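Local coordinates for fibronectin type-III domain-containing protein (Caldanaerobacter subterraneus subsp. tengcongensis, PDB 7JGT) that is of unknown function as a whole but contributes, in this excised piece, a fibronectin type III-like beta-sandwich domain of extreme thermal stability, at residues V8-E13 with L24-T29; G17-L22 with L61-K66; E36-S41 with A70-N75. The protein carries 1 engineered substitution. All blocks are in the same frame, centred on the assembly; numbering follows the deposited sequence.

Contact 1. Residues V8-E13 with L24-T29; sequences VGFWVE and LRWSET
Val-8 meets Ser-27 through one carbonyl oxygen that is gripped twice. Ser-27 N reaches Val-8 O almost straight along the C=O axis, at 3.2 Å. Ser-27 OG donates to the same Val-8 O from above the carbonyl plane, at 2.8 Å. Gly-9, at a positive phi of 70°, turns the chain and sets its oxygen over the centre of the Trp-11 ring. With CG anti to the backbone N (chi1 178°), the Phe-10 ring is carried down between the sheets and turns its edge to Leu-24: CE1 lies 3.7 Å from Leu-24 CG, and CD1 nears the carbonyl of Arg-25. From Trp-11 onward the segments pair as the antiparallel hairpin of strands 11-14 and 22-25, the first two strands of the fibronectin type III sandwich. Trp-11 N donates to Arg-25 O at 2.9 Å, and the return bond from Arg-25 N to Trp-11 O measures 3.0 Å. On the outer side, Trp-11 CE3 sits over one face of the Arg-25 guanidinium, the two planes 59° apart. Val-12 lies alongside Leu-24 on the core side, CG2 against CG. Glu-13 closes the series with a salt bridge from OE1 to the guanidinium edge of Arg-25, modelled too short to be trusted; OE2 pairs with Arg-23. A methionine in place of Arg-25 would probably leave Glu-13 OE1 without this charged mate and Trp-11 CE3 without its flat partner.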
# COMPACT_ATOMS: atom_id res chain seq x y z
N VAL A 8 6.11 5.71 7.21
CA VAL A 8 5.76 7.09 6.96
C VAL A 8 5.99 7.38 5.49
O VAL A 8 6.71 6.66 4.79
CB VAL A 8 6.55 8.10 7.84
CG1 VAL A 8 6.57 7.64 9.28
CG2 VAL A 8 7.98 8.27 7.33
N GLY A 9 5.35 8.44 5.01
CA GLY A 9 5.47 8.77 3.61
C GLY A 9 4.76 7.80 2.70
O GLY A 9 5.18 7.61 1.56
N PHE A 10 3.71 7.15 3.17
CA PHE A 10 2.96 6.24 2.31
C PHE A 10 2.11 7.08 1.37
O PHE A 10 1.19 7.78 1.80
CB PHE A 10 2.10 5.30 3.14
CG PHE A 10 1.26 4.37 2.32
CD1 PHE A 10 1.76 3.80 1.17
CD2 PHE A 10 -0.04 4.07 2.71
CE1 PHE A 10 0.98 2.94 0.41
CE2 PHE A 10 -0.81 3.21 1.96
CZ PHE A 10 -0.30 2.65 0.81
N TRP A 11 2.44 7.04 0.08
CA TRP A 11 1.70 7.76 -0.95
C TRP A 11 1.20 6.79 -2.01
O TRP A 11 1.91 5.85 -2.39
CB TRP A 11 2.55 8.83 -1.64
CG TRP A 11 3.33 9.69 -0.71
CD1 TRP A 11 2.87 10.35 0.39
CD2 TRP A 11 4.71 10.00 -0.82
NE1 TRP A 11 3.90 11.06 0.98
CE2 TRP A 11 5.04 10.86 0.25
CE3 TRP A 11 5.72 9.64 -1.73
CZ2 TRP A 11 6.33 11.36 0.44
CZ3 TRP A 11 6.99 10.14 -1.54
CH2 TRP A 11 7.29 10.98 -0.47
N VAL A 12 -0.02 7.02 -2.49
CA VAL A 12 -0.60 6.29 -3.60
C VAL A 12 -0.76 7.28 -4.74
O VAL A 12 -1.39 8.33 -4.57
CB VAL A 12 -1.96 5.68 -3.23
CG1 VAL A 12 -2.66 5.17 -4.46
CG2 VAL A 12 -1.77 4.58 -2.20
N GLU A 13 -0.17 6.99 -5.90
CA GLU A 13 -0.22 7.96 -6.98
C GLU A 13 -0.78 7.36 -8.26
O GLU A 13 -0.54 6.19 -8.57
CB GLU A 13 1.16 8.57 -7.28
CG GLU A 13 2.30 7.60 -7.30
CD GLU A 13 3.64 8.32 -7.28
OE1 GLU A 13 4.10 8.66 -6.16
OE2 GLU A 13 4.23 8.54 -8.37
N LEU A 24 2.20 2.60 -5.47
CA LEU A 24 2.31 2.75 -4.03
C LEU A 24 3.78 2.92 -3.68
O LEU A 24 4.63 2.23 -4.24
CB LEU A 24 1.73 1.54 -3.30
CG LEU A 24 0.24 1.51 -2.96
CD1 LEU A 24 -0.59 1.61 -4.21
CD2 LEU A 24 -0.14 0.24 -2.20
N ARG A 25 4.07 3.83 -2.75
CA ARG A 25 5.43 4.17 -2.35
C ARG A 25 5.46 4.44 -0.85
O ARG A 25 4.49 4.96 -0.29
CB ARG A 25 5.96 5.42 -3.07
CG ARG A 25 6.50 5.19 -4.44
CD ARG A 25 7.27 6.43 -4.89
NE ARG A 25 6.40 7.60 -5.01
CZ ARG A 25 6.82 8.86 -5.02
NH1 ARG A 25 8.12 9.13 -4.91
NH2 ARG A 25 5.96 9.85 -5.14
N TRP A 26 6.57 4.09 -0.20
CA TRP A 26 6.72 4.35 1.22
C TRP A 26 8.20 4.39 1.58
O TRP A 26 9.07 4.05 0.77
CB TRP A 26 5.98 3.30 2.08
CG TRP A 26 6.42 1.89 1.78
CD1 TRP A 26 7.45 1.21 2.38
CD2 TRP A 26 5.86 0.99 0.82
NE1 TRP A 26 7.56 -0.05 1.83
CE2 TRP A 26 6.59 -0.21 0.87
CE3 TRP A 26 4.80 1.10 -0.10
CZ2 TRP A 26 6.31 -1.31 0.05
CZ3 TRP A 26 4.52 0.00 -0.92
CH2 TRP A 26 5.28 -1.18 -0.84
N SER A 27 8.47 4.86 2.79
CA SER A 27 9.83 5.00 3.25
C SER A 27 10.30 3.71 3.90
O SER A 27 9.49 2.95 4.44
CB SER A 27 9.93 6.14 4.25
OG SER A 27 9.31 5.73 5.45
N GLU A 28 11.60 3.49 3.86
CA GLU A 28 12.18 2.40 4.63
C GLU A 28 11.79 2.59 6.09
O GLU A 28 11.70 3.72 6.59
CB GLU A 28 13.69 2.38 4.46
CG GLU A 28 14.35 1.15 5.02
CD GLU A 28 15.81 1.05 4.62
OE1 GLU A 28 16.51 0.16 5.15
OE2 GLU A 28 16.26 1.86 3.79
N THR A 29 11.54 1.48 6.78
CA THR A 29 10.87 1.50 8.07
C THR A 29 11.70 0.74 9.09
O THR A 29 12.10 -0.40 8.85
CB THR A 29 9.48 0.90 7.92
OG1 THR A 29 8.76 1.65 6.93
CG2 THR A 29 8.72 0.94 9.21

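Contact 2. Residues G17-L22 with L61-K66; sequences GNDHTL and LSPNTK
Leu-61 and His-20 share the one conventional hydrogen bond between these loops. Leu-61 N donates to His-20 O at 3.0 Å; the bond is nearly straight at hydrogen (163°), though the donor stands above the carbonyl plane. Weaker CA-H...O contacts flank it. Pro-63 CA lies 3.1 Å from Asp-19 O, and His-20 CA faces Leu-61 O in the same manner, so the two backbones approach each other at Asp-19 and His-20.

Side-chain packing falls at two places. Asp-19 carries CG between its backbone N and carbonyl carbon (chi1 66°), which lays CB and the carboxylate along the ring of Pro-63; the two side chains point the same way, with Asp-19 CB 3.7 Å from Pro-63 CB. Deeper in, Leu-61 crosses Leu-22 at about a right angle, its CD1 3.9 Å from Leu-22 CG. The second loop leads into strand 66-75 and carries the Leu-x-Pro-x-x-x-Tyr pattern of the tyrosine corner, familiar from Greek-key sandwiches such as fibronectin type III domains: the hydroxyl of Tyr-67 is hydrogen-bonded to Ser-62 N, and the Tyr-67 side chain packs on both Leu-22 and Leu-61.

Polar bonds inside each loop fix its shape. Asn-18 OD1 accepts from His-20 N at 3.1 Å, in the carbonyl plane, making an Asx turn; the same oxygen takes the Thr-21 hydroxyl and stands over the centre of the imidazole face. His-20 ND1 donates in its ring plane to Asp-19 OD1 at 2.8 Å, which fixes the ring's rotation. In the partner loop, Thr-65 OG1 donates to Pro-63 O at 2.7 Å, spanning the turn at Asn-64.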
# COMPACT_ATOMS: atom_id res chain seq x y z
N GLY A 17 -2.27 7.74 -18.26
CA GLY A 17 -2.20 6.84 -19.39
C GLY A 17 -2.38 5.38 -19.03
O GLY A 17 -2.43 4.54 -19.94
N ASN A 18 -2.47 5.06 -17.74
CA ASN A 18 -2.69 3.70 -17.26
C ASN A 18 -3.96 3.71 -16.44
O ASN A 18 -3.95 4.15 -15.28
CB ASN A 18 -1.50 3.22 -16.44
CG ASN A 18 -1.53 1.73 -16.18
OD1 ASN A 18 -2.59 1.16 -15.92
ND2 ASN A 18 -0.36 1.10 -16.24
N ASP A 19 -5.07 3.25 -17.01
CA ASP A 19 -6.34 3.35 -16.30
C ASP A 19 -6.59 2.19 -15.36
O ASP A 19 -7.68 2.09 -14.79
CB ASP A 19 -7.51 3.50 -17.27
CG ASP A 19 -7.73 2.28 -18.15
OD1 ASP A 19 -7.04 1.25 -18.00
OD2 ASP A 19 -8.63 2.36 -19.01
N HIS A 20 -5.60 1.31 -15.16
CA HIS A 20 -5.80 0.10 -14.38
C HIS A 20 -4.69 -0.14 -13.36
O HIS A 20 -4.53 -1.27 -12.88
CB HIS A 20 -5.92 -1.10 -15.31
CG HIS A 20 -4.81 -1.17 -16.31
ND1 HIS A 20 -4.78 -0.37 -17.44
CD2 HIS A 20 -3.69 -1.93 -16.35
CE1 HIS A 20 -3.68 -0.64 -18.13
NE2 HIS A 20 -3.01 -1.58 -17.49
N THR A 21 -3.92 0.89 -13.02
CA THR A 21 -2.76 0.69 -12.15
C THR A 21 -2.56 1.91 -11.27
O THR A 21 -2.80 3.04 -11.69
CB THR A 21 -1.49 0.43 -12.97
OG1 THR A 21 -1.73 -0.61 -13.93
CG2 THR A 21 -0.32 0.02 -12.07
N LEU A 22 -2.13 1.66 -10.03
CA LEU A 22 -1.68 2.72 -9.13
C LEU A 22 -0.30 2.37 -8.59
O LEU A 22 0.05 1.19 -8.44
CB LEU A 22 -2.67 2.94 -7.98
CG LEU A 22 -4.03 3.53 -8.36
CD1 LEU A 22 -4.94 3.52 -7.15
CD2 LEU A 22 -3.88 4.95 -8.92
N LEU A 61 -6.80 -2.88 -11.82
CA LEU A 61 -7.82 -2.06 -11.18
C LEU A 61 -8.76 -1.53 -12.26
O LEU A 61 -8.48 -1.62 -13.45
CB LEU A 61 -7.19 -0.91 -10.39
CG LEU A 61 -6.20 -1.32 -9.29
CD1 LEU A 61 -5.41 -0.12 -8.79
CD2 LEU A 61 -6.92 -1.98 -8.14
N SER A 62 -9.89 -1.01 -11.83
CA SER A 62 -10.81 -0.50 -12.84
C SER A 62 -10.53 0.97 -13.14
O SER A 62 -9.94 1.68 -12.32
CB SER A 62 -12.26 -0.65 -12.37
OG SER A 62 -12.50 -1.95 -11.89
N PRO A 63 -10.89 1.45 -14.33
CA PRO A 63 -10.63 2.86 -14.67
C PRO A 63 -11.44 3.81 -13.81
O PRO A 63 -12.51 3.46 -13.30
CB PRO A 63 -11.01 2.97 -16.15
CG PRO A 63 -11.51 1.62 -16.57
CD PRO A 63 -11.19 0.62 -15.51
N ASN A 64 -10.90 5.01 -13.64
CA ASN A 64 -11.62 6.13 -13.04
C ASN A 64 -12.25 5.75 -11.70
O ASN A 64 -13.42 6.02 -11.43
CB ASN A 64 -12.68 6.67 -14.01
CG ASN A 64 -13.22 8.02 -13.59
OD1 ASN A 64 -12.49 8.84 -13.02
ND2 ASN A 64 -14.50 8.26 -13.86
N THR A 65 -11.45 5.11 -10.84
CA THR A 65 -11.96 4.59 -9.57
C THR A 65 -11.01 4.96 -8.44
O THR A 65 -9.80 4.76 -8.55
CB THR A 65 -12.14 3.07 -9.65
OG1 THR A 65 -13.02 2.76 -10.73
CG2 THR A 65 -12.73 2.53 -8.35
N LYS A 66 -11.56 5.51 -7.34
CA LYS A 66 -10.72 5.82 -6.18
C LYS A 66 -10.49 4.56 -5.37
O LYS A 66 -11.44 3.85 -5.02
CB LYS A 66 -11.35 6.90 -5.29
CG LYS A 66 -10.73 6.96 -3.89
CD LYS A 66 -11.05 8.25 -3.15
CE LYS A 66 -10.39 8.27 -1.77
NZ LYS A 66 -11.11 9.14 -0.78

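Contact 3. Residues E36-S41 with A70-N75; sequences EIYLVS and ALRAVN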
# COMPACT_ATOMS: atom_id res chain seq x y z
N GLU A 36 3.12 -5.46 4.08
CA GLU A 36 1.88 -6.00 3.54
C GLU A 36 1.00 -4.85 3.09
O GLU A 36 0.94 -3.81 3.74
CB GLU A 36 1.14 -6.85 4.56
CG GLU A 36 1.99 -7.99 5.09
CD GLU A 36 1.26 -8.84 6.11
OE1 GLU A 36 0.17 -8.45 6.55
OE2 GLU A 36 1.79 -9.91 6.46
N ILE A 37 0.31 -5.07 1.97
CA ILE A 37 -0.53 -4.07 1.32
C ILE A 37 -1.94 -4.63 1.21
O ILE A 37 -2.13 -5.76 0.74
CB ILE A 37 -0.01 -3.72 -0.08
CG1 ILE A 37 1.34 -2.99 -0.01
CG2 ILE A 37 -1.04 -2.89 -0.84
CD1 ILE A 37 2.05 -3.04 -1.34
N TYR A 38 -2.93 -3.83 1.60
CA TYR A 38 -4.33 -4.23 1.54
C TYR A 38 -5.15 -3.16 0.85
O TYR A 38 -4.86 -1.97 0.97
CB TYR A 38 -4.90 -4.48 2.92
CG TYR A 38 -4.16 -5.56 3.67
CD1 TYR A 38 -2.95 -5.29 4.30
CD2 TYR A 38 -4.66 -6.85 3.72
CE1 TYR A 38 -2.26 -6.28 4.97
CE2 TYR A 38 -3.97 -7.86 4.39
CZ TYR A 38 -2.77 -7.57 5.01
OH TYR A 38 -2.09 -8.56 5.68
N LEU A 39 -6.16 -3.61 0.11
CA LEU A 39 -7.17 -2.72 -0.47
C LEU A 39 -8.29 -2.54 0.55
O LEU A 39 -8.88 -3.53 0.99
CB LEU A 39 -7.71 -3.30 -1.77
CG LEU A 39 -8.91 -2.54 -2.35
CD1 LEU A 39 -8.53 -1.07 -2.60
CD2 LEU A 39 -9.42 -3.19 -3.62
N VAL A 40 -8.57 -1.30 0.92
CA VAL A 40 -9.63 -0.97 1.86
C VAL A 40 -10.90 -0.66 1.08
O VAL A 40 -10.95 0.32 0.33
CB VAL A 40 -9.24 0.21 2.76
CG1 VAL A 40 -10.37 0.54 3.72
CG2 VAL A 40 -7.94 -0.08 3.50
N SER A 41 -11.94 -1.47 1.28
CA SER A 41 -13.20 -1.31 0.56
C SER A 41 -14.36 -1.44 1.53
O SER A 41 -14.57 -2.52 2.11
CB SER A 41 -13.33 -2.34 -0.57
N ALA A 70 -4.12 0.18 2.62
CA ALA A 70 -3.54 0.18 3.95
C ALA A 70 -2.21 -0.55 3.88
O ALA A 70 -2.13 -1.62 3.27
CB ALA A 70 -4.47 -0.49 4.97
N LEU A 71 -1.19 0.03 4.49
CA LEU A 71 0.16 -0.50 4.47
C LEU A 71 0.63 -0.71 5.90
O LEU A 71 0.40 0.13 6.77
CB LEU A 71 1.11 0.47 3.76
CG LEU A 71 2.60 0.14 3.77
CD1 LEU A 71 2.96 -0.86 2.68
CD2 LEU A 71 3.42 1.42 3.63
N ARG A 72 1.31 -1.83 6.15
CA ARG A 72 1.96 -2.05 7.43
C ARG A 72 3.28 -2.77 7.21
O ARG A 72 3.47 -3.48 6.22
CB ARG A 72 1.07 -2.84 8.39
CG ARG A 72 0.79 -4.27 7.92
CD ARG A 72 -0.29 -4.91 8.78
NE ARG A 72 -0.43 -6.35 8.55
CZ ARG A 72 -1.14 -7.14 9.34
NH1 ARG A 72 -1.76 -6.64 10.40
NH2 ARG A 72 -1.22 -8.45 9.09
N ALA A 73 4.19 -2.58 8.16
CA ALA A 73 5.48 -3.26 8.20
C ALA A 73 5.40 -4.43 9.16
O ALA A 73 4.66 -4.39 10.15
CB ALA A 73 6.59 -2.32 8.64
N VAL A 74 6.18 -5.47 8.88
CA VAL A 74 6.13 -6.72 9.65
C VAL A 74 7.54 -7.20 9.97
O VAL A 74 8.46 -7.06 9.16
CB VAL A 74 5.34 -7.81 8.90
CG1 VAL A 74 5.09 -8.98 9.84
CG2 VAL A 74 3.99 -7.26 8.40
N ASN A 75 7.70 -7.76 11.17
CA ASN A 75 8.90 -8.50 11.53
C ASN A 75 8.47 -9.72 12.33
O ASN A 75 7.27 -10.01 12.47
CB ASN A 75 9.90 -7.60 12.28
CG ASN A 75 9.42 -7.16 13.64
OD1 ASN A 75 8.50 -7.75 14.19
ND2 ASN A 75 10.03 -6.10 14.17
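The Arg-72 guanidinium meets Glu-36 at its edge: NH2 and NE, 2.9 Å and 3.0 Å away, both converge on Glu-36 OE1 from the same face of the carboxylate, whose plane is turned 44° from the guanidinium. Arg-72 CG sits between its backbone N and carbonyl carbon (chi1 64°), and the chain then runs extended to NE, alongside the glutamate. The Tyr-38 ring stands almost perpendicular to the guanidinium, with Ala-70 O and Glu-36 OE1 near its plane at the edge; its hydroxyl donates to that same carboxylate oxygen, at a modelled separation short enough to be doubtful. Val-74 CG2 touches the glutamate stem, 3.9 Å from Glu-36 CG. Two reciprocal pairs of backbone bonds, Glu-36 with Arg-72 and Tyr-38 with Ala-70, join the strands antiparallel. Between them Ile-37 CG1 meets Leu-71 CD1 at 3.8 Å on the opposite, core face. These are the two central strands of the four-stranded sheet: strand 44-51 flanks 36-41, and strand 78-88 flanks 70-75, bringing Phe-82 against Tyr-38, Ala-70 and Arg-72.

Overall arrangement
Contacts 1 and 3 represent the two facing sheets of the sandwich, and their centres are about 11 Å apart. The core is built where they meet: Leu-24 CD2 lies 3.5 Å from Ile-37 CG2, and Trp-26 CB is equally close to Leu-71 CD2. Contact 2 lies at one end of the sandwich, its centre about 19 Å from each of the others. It touches contact 1 through Leu-22, whose CD1 is 3.9 Å from Val-12 CG1, whereas it joins contact 3 only by sequence, along strand 66-75. Contacts 1 and 3 each place an arginine-glutamate salt bridge on the side away from this core, consistent with the surface salt bridges that contribute to the domain's thermal stability.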